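Local coordinates for long form salivary protein D7L1 (Anopheles stephensi, PDB 3NHI) that binds and sequesters cysteinyl leukotrienes and thromboxane A2 analogues, countering the vertebrate host's response while the mosquito feeds, at residues Leu41-Asp45 against Ala46-Cys50; Ser108-Asp111 against Leu112-Tyr116; Tyr15-Cys18 against Tyr19-Leu23. All blocks are in the same frame, centred on the assembly; numbering follows the deposited sequence.

Contact 1: residues Leu41-Asp45 against Ala46-Cys50. With EAH ((5S,7E,9E,11Z,14Z)-5-hydroxyicosa-7,9,11,14-tetraenoic acid), chain B.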
loop_
_atom_site.group_PDB
_atom_site.type_symbol
_atom_site.label_atom_id
_atom_site.label_comp_id
_atom_site.label_asym_id
_atom_site.label_seq_id
_atom_site.Cartn_x
_atom_site.Cartn_y
_atom_site.Cartn_z
ATOM N N LEU A 41 0.807 11.301 17.936
ATOM C CA LEU A 41 1.346 10.003 18.345
ATOM C C LEU A 41 0.928 9.681 19.778
ATOM O O LEU A 41 1.748 9.602 20.697
ATOM C CB LEU A 41 2.863 9.939 18.143
ATOM C CG LEU A 41 3.356 9.856 16.696
ATOM C CD1 LEU A 41 4.878 9.843 16.668
ATOM C CD2 LEU A 41 2.799 8.615 16.014
ATOM N N GLU A 42 -0.378 9.505 19.930
ATOM C CA GLU A 42 -1.036 9.304 21.207
ATOM C C GLU A 42 -2.148 8.273 21.007
ATOM O O GLU A 42 -2.630 8.099 19.884
ATOM C CB GLU A 42 -1.651 10.618 21.702
ATOM C CG GLU A 42 -0.679 11.760 21.926
ATOM C CD GLU A 42 -1.386 13.100 22.054
ATOM O OE1 GLU A 42 -2.390 13.186 22.791
ATOM O OE2 GLU A 42 -0.928 14.073 21.424
ATOM N N PRO A 43 -2.554 7.572 22.083
ATOM C CA PRO A 43 -1.978 7.625 23.431
ATOM C C PRO A 43 -0.613 6.955 23.501
ATOM O O PRO A 43 -0.205 6.282 22.560
ATOM C CB PRO A 43 -2.985 6.837 24.273
ATOM C CG PRO A 43 -3.614 5.914 23.340
ATOM C CD PRO A 43 -3.693 6.642 22.020
ATOM N N ASN A 44 0.084 7.152 24.614
ATOM C CA ASN A 44 1.404 6.575 24.818
ATOM C C ASN A 44 1.284 5.127 25.309
ATOM O O ASN A 44 1.482 4.831 26.493
ATOM C CB ASN A 44 2.202 7.449 25.799
ATOM C CG ASN A 44 3.609 6.933 26.056
ATOM O OD1 ASN A 44 4.170 6.157 25.280
ATOM N ND2 ASN A 44 4.192 7.375 27.166
ATOM N N ASP A 45 0.950 4.227 24.393
ATOM C CA ASP A 45 0.865 2.806 24.707
ATOM C C ASP A 45 1.367 1.974 23.536
ATOM O O ASP A 45 1.690 2.532 22.487
ATOM C CB ASP A 45 -0.565 2.405 25.136
ATOM C CG ASP A 45 -1.601 2.544 24.017
ATOM O OD1 ASP A 45 -2.799 2.623 24.359
ATOM O OD2 ASP A 45 -1.259 2.547 22.818
ATOM N N ALA A 46 1.421 0.655 23.713
ATOM C CA ALA A 46 2.005 -0.258 22.731
ATOM C C ALA A 46 1.297 -0.260 21.376
ATOM O O ALA A 46 1.922 -0.536 20.358
ATOM C CB ALA A 46 2.058 -1.673 23.286
ATOM N N ILE A 47 -0.000 0.043 21.365
ATOM C CA ILE A 47 -0.752 0.125 20.111
ATOM C C ILE A 47 -0.176 1.257 19.258
ATOM O O ILE A 47 0.200 1.042 18.108
ATOM C CB ILE A 47 -2.281 0.296 20.361
ATOM C CG1 ILE A 47 -2.845 -0.962 21.030
ATOM C CG2 ILE A 47 -3.020 0.574 19.039
ATOM C CD1 ILE A 47 -4.222 -0.793 21.657
ATOM N N THR A 48 -0.066 2.446 19.840
ATOM C CA THR A 48 0.553 3.571 19.152
ATOM C C THR A 48 2.033 3.331 18.871
ATOM O O THR A 48 2.510 3.665 17.784
ATOM C CB THR A 48 0.385 4.855 19.952
ATOM O OG1 THR A 48 -1.013 5.063 20.190
ATOM C CG2 THR A 48 0.950 6.055 19.195
ATOM N N HIS A 49 2.760 2.731 19.820
ATOM C CA HIS A 49 4.192 2.495 19.612
ATOM C C HIS A 49 4.418 1.686 18.340
ATOM O O HIS A 49 5.247 2.057 17.501
ATOM C CB HIS A 49 4.866 1.758 20.777
ATOM C CG HIS A 49 4.724 2.432 22.107
ATOM N ND1 HIS A 49 4.840 1.738 23.294
ATOM C CD2 HIS A 49 4.476 3.721 22.444
ATOM C CE1 HIS A 49 4.678 2.572 24.303
ATOM N NE2 HIS A 49 4.454 3.780 23.819
ATOM N N CYS A 50 3.676 0.592 18.181
ATOM C CA CYS A 50 3.905 -0.254 17.020
ATOM C C CYS A 50 3.330 0.332 15.747
ATOM O O CYS A 50 3.842 0.079 14.655
ATOM C CB CYS A 50 3.417 -1.682 17.263
ATOM S SG CYS A 50 4.399 -2.586 18.486
HETATM O O1 EAH B . -4.951 11.650 0.457
HETATM C C1 EAH B . -4.768 11.485 1.690
HETATM O O2 EAH B . -5.642 10.993 2.444
HETATM C C2 EAH B . -3.431 11.891 2.279
HETATM C C3 EAH B . -3.497 11.957 3.807
HETATM C C4 EAH B . -3.048 10.644 4.444
HETATM C C5 EAH B . -3.160 10.725 5.952
HETATM O O3 EAH B . -2.204 11.532 6.415
HETATM C C6 EAH B . -3.007 9.336 6.567
HETATM C C7 EAH B . -2.957 9.403 8.085
HETATM C C8 EAH B . -1.555 9.112 8.576
HETATM C C9 EAH B . -1.466 9.396 10.003
HETATM C C10 EAH B . -0.204 9.317 10.424
HETATM C C11 EAH B . -0.171 9.615 11.854
HETATM C C12 EAH B . 0.956 9.702 12.566
HETATM C C13 EAH B . 2.333 9.483 11.982
HETATM C C14 EAH B . 2.717 8.039 12.220
HETATM C C15 EAH B . 3.927 7.636 12.612
HETATM C C16 EAH B . 5.083 8.576 12.856
HETATM C C17 EAH B . 6.002 8.548 11.645
HETATM C C18 EAH B . 5.666 9.684 10.688
HETATM C C19 EAH B . 6.820 9.931 9.732
HETATM C C20 EAH B . 6.458 10.991 8.717
#

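Contact 2: residues Ser108-Asp111 against Leu112-Tyr116. With EAH ((5S,7E,9E,11Z,14Z)-5-hydroxyicosa-7,9,11,14-tetraenoic acid), chain B.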
loop_
_atom_site.group_PDB
_atom_site.type_symbol
_atom_site.label_atom_id
_atom_site.label_comp_id
_atom_site.label_asym_id
_atom_site.label_seq_id
_atom_site.Cartn_x
_atom_site.Cartn_y
_atom_site.Cartn_z
ATOM N N SER A 108 12.841 -1.958 18.951
ATOM C CA SER A 108 11.489 -2.318 19.388
ATOM C C SER A 108 10.522 -1.170 19.104
ATOM O O SER A 108 10.933 -0.020 18.887
ATOM C CB SER A 108 11.478 -2.616 20.883
ATOM O OG SER A 108 11.801 -1.447 21.629
ATOM N N CYS A 109 9.233 -1.477 19.116
ATOM C CA CYS A 109 8.221 -0.438 18.923
ATOM C C CYS A 109 8.423 0.726 19.892
ATOM O O CYS A 109 8.436 1.884 19.467
ATOM C CB CYS A 109 6.822 -0.995 19.113
ATOM S SG CYS A 109 6.339 -2.247 17.940
ATOM N N VAL A 110 8.596 0.437 21.183
ATOM C CA VAL A 110 8.723 1.513 22.163
ATOM C C VAL A 110 10.026 2.303 21.995
ATOM O O VAL A 110 10.029 3.526 22.167
ATOM C CB VAL A 110 8.509 1.028 23.630
ATOM C CG1 VAL A 110 9.673 0.165 24.126
ATOM C CG2 VAL A 110 8.279 2.213 24.561
ATOM N N ASP A 111 11.109 1.616 21.631
ATOM C CA ASP A 111 12.391 2.298 21.439
ATOM C C ASP A 111 12.314 3.273 20.267
ATOM O O ASP A 111 12.793 4.407 20.367
ATOM C CB ASP A 111 13.548 1.302 21.256
ATOM C CG ASP A 111 14.062 0.744 22.576
ATOM O OD1 ASP A 111 13.680 1.261 23.647
ATOM O OD2 ASP A 111 14.876 -0.198 22.530
ATOM N N LEU A 112 11.679 2.856 19.176
ATOM C CA LEU A 112 11.535 3.744 18.023
ATOM C C LEU A 112 10.570 4.890 18.308
ATOM O O LEU A 112 10.844 6.024 17.947
ATOM C CB LEU A 112 11.136 2.959 16.770
ATOM C CG LEU A 112 12.134 1.884 16.331
ATOM C CD1 LEU A 112 11.632 1.237 15.080
ATOM C CD2 LEU A 112 13.532 2.462 16.105
ATOM N N TYR A 113 9.454 4.592 18.965
ATOM C CA TYR A 113 8.523 5.629 19.399
ATOM C C TYR A 113 9.208 6.671 20.280
ATOM O O TYR A 113 9.076 7.874 20.036
ATOM C CB TYR A 113 7.348 4.995 20.132
ATOM C CG TYR A 113 6.352 5.974 20.722
ATOM C CD1 TYR A 113 5.241 6.385 19.986
ATOM C CD2 TYR A 113 6.508 6.470 22.018
ATOM C CE1 TYR A 113 4.302 7.260 20.521
ATOM C CE2 TYR A 113 5.572 7.355 22.565
ATOM C CZ TYR A 113 4.473 7.739 21.810
ATOM O OH TYR A 113 3.549 8.615 22.342
ATOM N N ASN A 114 9.937 6.217 21.298
ATOM C CA ASN A 114 10.591 7.145 22.214
ATOM C C ASN A 114 11.614 8.017 21.491
ATOM O O ASN A 114 11.719 9.209 21.769
ATOM C CB ASN A 114 11.254 6.400 23.382
ATOM C CG ASN A 114 10.248 5.848 24.383
ATOM O OD1 ASN A 114 9.103 6.298 24.454
ATOM N ND2 ASN A 114 10.689 4.884 25.183
ATOM N N ALA A 115 12.368 7.422 20.571
ATOM C CA ALA A 115 13.370 8.171 19.818
ATOM C C ALA A 115 12.733 9.160 18.852
ATOM O O ALA A 115 13.199 10.297 18.724
ATOM C CB ALA A 115 14.296 7.219 19.064
ATOM N N TYR A 116 11.671 8.732 18.172
ATOM C CA TYR A 116 11.076 9.561 17.140
ATOM C C TYR A 116 10.138 10.641 17.680
ATOM O O TYR A 116 9.968 11.682 17.047
ATOM C CB TYR A 116 10.394 8.718 16.046
ATOM C CG TYR A 116 10.011 9.558 14.848
ATOM C CD1 TYR A 116 10.987 10.039 13.977
ATOM C CD2 TYR A 116 8.678 9.915 14.619
ATOM C CE1 TYR A 116 10.643 10.846 12.894
ATOM C CE2 TYR A 116 8.321 10.711 13.541
ATOM C CZ TYR A 116 9.306 11.172 12.690
ATOM O OH TYR A 116 8.948 11.980 11.629
HETATM O O1 EAH B . -4.951 11.650 0.457
HETATM C C1 EAH B . -4.768 11.485 1.690
HETATM O O2 EAH B . -5.642 10.993 2.444
HETATM C C2 EAH B . -3.431 11.891 2.279
HETATM C C3 EAH B . -3.497 11.957 3.807
HETATM C C4 EAH B . -3.048 10.644 4.444
HETATM C C5 EAH B . -3.160 10.725 5.952
HETATM O O3 EAH B . -2.204 11.532 6.415
HETATM C C6 EAH B . -3.007 9.336 6.567
HETATM C C7 EAH B . -2.957 9.403 8.085
HETATM C C8 EAH B . -1.555 9.112 8.576
HETATM C C9 EAH B . -1.466 9.396 10.003
HETATM C C10 EAH B . -0.204 9.317 10.424
HETATM C C11 EAH B . -0.171 9.615 11.854
HETATM C C12 EAH B . 0.956 9.702 12.566
HETATM C C13 EAH B . 2.333 9.483 11.982
HETATM C C14 EAH B . 2.717 8.039 12.220
HETATM C C15 EAH B . 3.927 7.636 12.612
HETATM C C16 EAH B . 5.083 8.576 12.856
HETATM C C17 EAH B . 6.002 8.548 11.645
HETATM C C18 EAH B . 5.666 9.684 10.688
HETATM C C19 EAH B . 6.820 9.931 9.732
HETATM C C20 EAH B . 6.458 10.991 8.717
HETATM O O HOH W 1 13.353 3.707 24.907
#

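Contact 3: residues Tyr15-Cys18 against Tyr19-Leu23. With EAH ((5S,7E,9E,11Z,14Z)-5-hydroxyicosa-7,9,11,14-tetraenoic acid), chain B.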
loop_
_atom_site.group_PDB
_atom_site.type_symbol
_atom_site.label_atom_id
_atom_site.label_comp_id
_atom_site.label_asym_id
_atom_site.label_seq_id
_atom_site.Cartn_x
_atom_site.Cartn_y
_atom_site.Cartn_z
ATOM N N TYR A 15 0.328 4.370 5.095
ATOM C CA TYR A 15 -0.576 4.816 6.157
ATOM C C TYR A 15 -1.739 3.840 6.335
ATOM O O TYR A 15 -2.033 3.423 7.459
ATOM C CB TYR A 15 -1.104 6.238 5.906
ATOM C CG TYR A 15 -0.013 7.288 5.735
ATOM C CD1 TYR A 15 1.061 7.366 6.629
ATOM C CD2 TYR A 15 -0.065 8.205 4.689
ATOM C CE1 TYR A 15 2.061 8.316 6.474
ATOM C CE2 TYR A 15 0.938 9.166 4.523
ATOM C CZ TYR A 15 1.988 9.213 5.426
ATOM O OH TYR A 15 2.993 10.135 5.287
ATOM N N LYS A 16 -2.380 3.448 5.238
ATOM C CA LYS A 16 -3.593 2.638 5.341
ATOM C C LYS A 16 -3.275 1.225 5.796
ATOM O O LYS A 16 -4.015 0.657 6.599
ATOM C CB LYS A 16 -4.418 2.673 4.048
ATOM C CG LYS A 16 -3.832 1.928 2.850
ATOM C CD LYS A 16 -4.473 0.553 2.626
ATOM C CE LYS A 16 -3.973 -0.078 1.317
ATOM N NZ LYS A 16 -4.657 -1.366 1.050
ATOM N N ARG A 17 -2.172 0.652 5.310
ATOM C CA ARG A 17 -1.787 -0.690 5.740
ATOM C C ARG A 17 -1.416 -0.701 7.220
ATOM O O ARG A 17 -1.759 -1.639 7.945
ATOM C CB ARG A 17 -0.672 -1.266 4.859
ATOM C CG ARG A 17 -0.118 -2.609 5.328
ATOM C CD ARG A 17 -1.195 -3.688 5.467
ATOM N NE ARG A 17 -0.562 -4.981 5.709
ATOM C CZ ARG A 17 -0.248 -5.858 4.757
ATOM N NH1 ARG A 17 -0.525 -5.594 3.486
ATOM N NH2 ARG A 17 0.348 -6.996 5.085
ATOM N N CYS A 18 -0.737 0.347 7.675
ATOM C CA CYS A 18 -0.413 0.436 9.096
ATOM C C CYS A 18 -1.661 0.599 9.953
ATOM O O CYS A 18 -1.740 -0.004 11.024
ATOM C CB CYS A 18 0.612 1.536 9.368
ATOM S SG CYS A 18 2.261 1.162 8.728
ATOM N N TYR A 19 -2.639 1.389 9.494
ATOM C CA TYR A 19 -3.931 1.450 10.185
ATOM C C TYR A 19 -4.552 0.056 10.265
ATOM O O TYR A 19 -5.003 -0.373 11.325
ATOM C CB TYR A 19 -4.906 2.393 9.470
ATOM C CG TYR A 19 -4.851 3.862 9.847
ATOM C CD1 TYR A 19 -5.911 4.463 10.522
ATOM C CD2 TYR A 19 -3.773 4.662 9.472
ATOM C CE1 TYR A 19 -5.889 5.815 10.843
ATOM C CE2 TYR A 19 -3.742 6.021 9.786
ATOM C CZ TYR A 19 -4.802 6.583 10.473
ATOM O OH TYR A 19 -4.764 7.918 10.782
ATOM N N GLU A 20 -4.582 -0.658 9.145
ATOM C CA GLU A 20 -5.173 -2.004 9.131
ATOM C C GLU A 20 -4.512 -2.937 10.133
ATOM O O GLU A 20 -5.189 -3.736 10.808
ATOM C CB GLU A 20 -5.102 -2.622 7.735
ATOM C CG GLU A 20 -6.029 -1.985 6.720
ATOM C CD GLU A 20 -5.824 -2.497 5.311
ATOM O OE1 GLU A 20 -6.470 -1.938 4.405
ATOM O OE2 GLU A 20 -5.021 -3.438 5.100
ATOM N N ASP A 21 -3.194 -2.840 10.234
ATOM C CA ASP A 21 -2.454 -3.795 11.037
ATOM C C ASP A 21 -2.341 -3.404 12.508
ATOM O O ASP A 21 -1.957 -4.236 13.336
ATOM C CB ASP A 21 -1.093 -4.062 10.413
ATOM C CG ASP A 21 -1.198 -4.878 9.130
ATOM O OD1 ASP A 21 -2.305 -5.358 8.805
ATOM O OD2 ASP A 21 -0.171 -5.046 8.470
ATOM N N HIS A 22 -2.685 -2.162 12.838
ATOM C CA HIS A 22 -2.497 -1.675 14.218
ATOM C C HIS A 22 -3.719 -1.100 14.912
ATOM O O HIS A 22 -3.746 -1.045 16.134
ATOM C CB HIS A 22 -1.300 -0.720 14.285
ATOM C CG HIS A 22 -0.027 -1.385 13.894
ATOM N ND1 HIS A 22 0.694 -2.169 14.767
ATOM C CD2 HIS A 22 0.596 -1.479 12.697
ATOM C CE1 HIS A 22 1.732 -2.686 14.133
ATOM N NE2 HIS A 22 1.692 -2.288 12.874
ATOM N N LEU A 23 -4.729 -0.672 14.165
ATOM C CA LEU A 23 -5.961 -0.235 14.813
ATOM C C LEU A 23 -6.563 -1.382 15.612
ATOM O O LEU A 23 -6.606 -2.526 15.142
ATOM C CB LEU A 23 -6.984 0.278 13.803
ATOM C CG LEU A 23 -6.777 1.679 13.234
ATOM C CD1 LEU A 23 -7.715 1.867 12.056
ATOM C CD2 LEU A 23 -6.994 2.774 14.282
HETATM O O1 EAH B . -4.951 11.650 0.457
HETATM C C1 EAH B . -4.768 11.485 1.690
HETATM O O2 EAH B . -5.642 10.993 2.444
HETATM C C2 EAH B . -3.431 11.891 2.279
HETATM C C3 EAH B . -3.497 11.957 3.807
HETATM C C4 EAH B . -3.048 10.644 4.444
HETATM C C5 EAH B . -3.160 10.725 5.952
HETATM O O3 EAH B . -2.204 11.532 6.415
HETATM C C6 EAH B . -3.007 9.336 6.567
HETATM C C7 EAH B . -2.957 9.403 8.085
HETATM C C8 EAH B . -1.555 9.112 8.576
HETATM C C9 EAH B . -1.466 9.396 10.003
HETATM C C10 EAH B . -0.204 9.317 10.424
HETATM C C11 EAH B . -0.171 9.615 11.854
HETATM C C12 EAH B . 0.956 9.702 12.566
HETATM C C13 EAH B . 2.333 9.483 11.982
HETATM C C14 EAH B . 2.717 8.039 12.220
HETATM C C15 EAH B . 3.927 7.636 12.612
HETATM C C16 EAH B . 5.083 8.576 12.856
HETATM C C17 EAH B . 6.002 8.548 11.645
HETATM C C18 EAH B . 5.666 9.684 10.688
HETATM C C19 EAH B . 6.820 9.931 9.732
HETATM C C20 EAH B . 6.458 10.991 8.717
HETATM O O HOH W 2 -7.089 -2.939 2.034
HETATM O O HOH W 3 -3.294 -3.254 2.837
HETATM O O HOH W 4 1.020 -7.618 7.907
#

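Contact 1: residues Leu41-Asp45 against Ala46-Cys50
The N-terminal end of helix 46-58 is capped by Asp-45, whose OD2 receives Thr-48 N at 3.2 Å and, more weakly, Ile-47 N. The bond to Thr-48 is nearly straight (172°) and meets OD2 almost along its C-O axis. It depends on CG lying between the backbone N and the carbonyl carbon (chi1 66°), a rotamer that folds the short carboxylate back over the first turn. Aspartate suits this place because its charge probably also interacts well with the helix end; OD1 is held by Tyr-32 OH. The backbone O of Asp-45 begins the regular helical pattern by accepting from His-49 N at 2.9 Å, and it also sits over the centre of the His-49 imidazole, 3.0 Å above the ring plane. At the edge of that ring, His-49 NE2 donates to Asn-44 OD1 at 2.8 Å along an almost linear path, with the oxygen near the ring plane. The amide is turned 59° from the imidazole, yet the bond fixes the ring's rotation and identifies NE2 as carrying a proton. In this odorant-binding-protein type of all-helical domain, the loop from helix 28-37 thus runs directly into the cap, with a cis peptide before Pro-43. Thr-48, in the first turn of the helix, reaches back to this bend. Thr-48 OG1 donates to Pro-43 O at 2.8 Å, in the carbonyl plane and on a lone pair, and weakly receives Trp-36 NE1. A branched threonine serves both chemistries: its methyl CG2 lies against the backbone of Leu-41, 3.7 Å from Leu-41 C. Leu-41 spends its own branched end on the lipid, CD2 lying 3.7 Å from C15 of the bound hydroxyicosatetraenoic acid.

Contact 2: residues Ser108-Asp111 against Leu112-Tyr116
Asn-114 lays its amide beside Val-110, one turn back along helix 109-130, with ND2 3.7 Å from Val-110 CG2 and the two side chains pointing the same way. The oxygen of that amide, Asn-114 OD1, lies at the in-plane edge of the Tyr-113 ring, while the imidazole of His-49 from helix 46-58 meets the same phenol with the planes about 50° apart. Tyr-113 turns its CB to Cys-109 O and then leads away, its hydroxyl bonded to Leu-41 O. The Tyr-116 ring approaches the bound lipid obliquely: CE2 is 3.7 Å from ligand C17, and OH is 3.5 Å from ligand C19. With CG anti to the backbone N (chi1 -169°), this long side chain reaches from the helix into the pocket, where Tyr-95 OH satisfies the phenol oxygen and the carbons supply the greasy surface. Ser-108 is the N-cap of the helix. Its OG accepts from Asp-111 N at 3.1 Å (154°), and its backbone O receives Leu-112 N at 3.0 Å, the first of the regular i to i+4 bonds. Cys-109, in the first turn, ties this helix start to Cys-50 by a disulfide. Leu-112, bulky and nonpolar, and the small Ala-115 pack against Phe-69 of strand 68-69. On the polar side, a water donates to Asp-111 OD1 at 2.8 Å and accepts from Asn-114 ND2 at 2.9 Å, bridging side chains three residues apart; Asp-111 OD2 goes to Ser-106 OG. The carboxylate is therefore held through both oxygens, and its negative charge so near the amino end of a helix is probably stabilised by the backbone N-H groups there, which would lower its affinity for a proton.

Contact 3: residues Tyr15-Cys18 against Tyr19-Leu23
Asp-21 OD2 is gripped by Arg-17 NE at 2.8 Å and by a water that also accepts from Arg-17 NH2. This salt bridge lies in the guanidinium plane but comes onto the syn side of the carboxylate from 35° out of its plane, the two flat groups being 76° apart. Arg-17 bends at chi2 (56°), which turns NE forward along the helix to Asp-21, four residues on. Its NH2 pairs with Glu-209, while Asp-21 OD1 and Glu-20 OE2 meet Arg-212. This turn of helix 8-22 thus sets one positive and two negative side chains against the opposite charges of Glu-209 and Arg-212 on helix 207-216, in the second helical half of the chain. Lys-16 and Glu-20 run side by side, but NZ and OE1 are 3.9 Å apart, a long salt bridge. Two waters fill in, one reaching OE1 and the other OE2, each accepting from NZ; the ammonium group also makes a cation-pi contact with Tyr-268. In the N-terminal odorant-binding-protein type domain this amphipathic helix forms one wall of the pocket, and its other side is aromatic. Tyr-15 turns a ring face to the lipid, CG standing 3.7 Å from ligand C8, and gives its hydroxyl to the Tyr-131 backbone oxygen. Tyr-19 follows one turn later: its OH is 3.6 Å from ligand C7 and bonds to Asn-37 OD1, while CD2 presses its edge to within 2.9 Å of Tyr-15 O. Tyrosine fits both places, offering a broad nonpolar ring and a polar tip that the protein can hold. Cys-18 is disulfide-bonded to Cys-54 of helix 46-58. Its carbonyl oxygen meets the ring edge of His-22, 3.2 Å from CD2, where the helix ends and the Cys-18 O bonds to Asp-21 N and His-22 N are weak.

Along the chain contact 3 comes first, on helix 8-22, then contact 1 at the start of helix 46-58, then contact 2 at the start of helix 109-130. Contact 1 is the middle piece: its centre lies about 10 Å from that of contact 2, joined by the Cys-50 to Cys-109 disulfide, and about 13 Å from that of contact 3, which it touches through Ile-47 CG2 against His-22 O (3.4 Å). Contacts 2 and 3, with centres about 17 Å apart, do not touch. All three reach the same lipid, contact 3 in the half nearer the carboxylate, contacts 1 and 2 toward the hydrocarbon end, so three disulfide-linked helices, with the loop leading into the middle one, border one eicosanoid pocket.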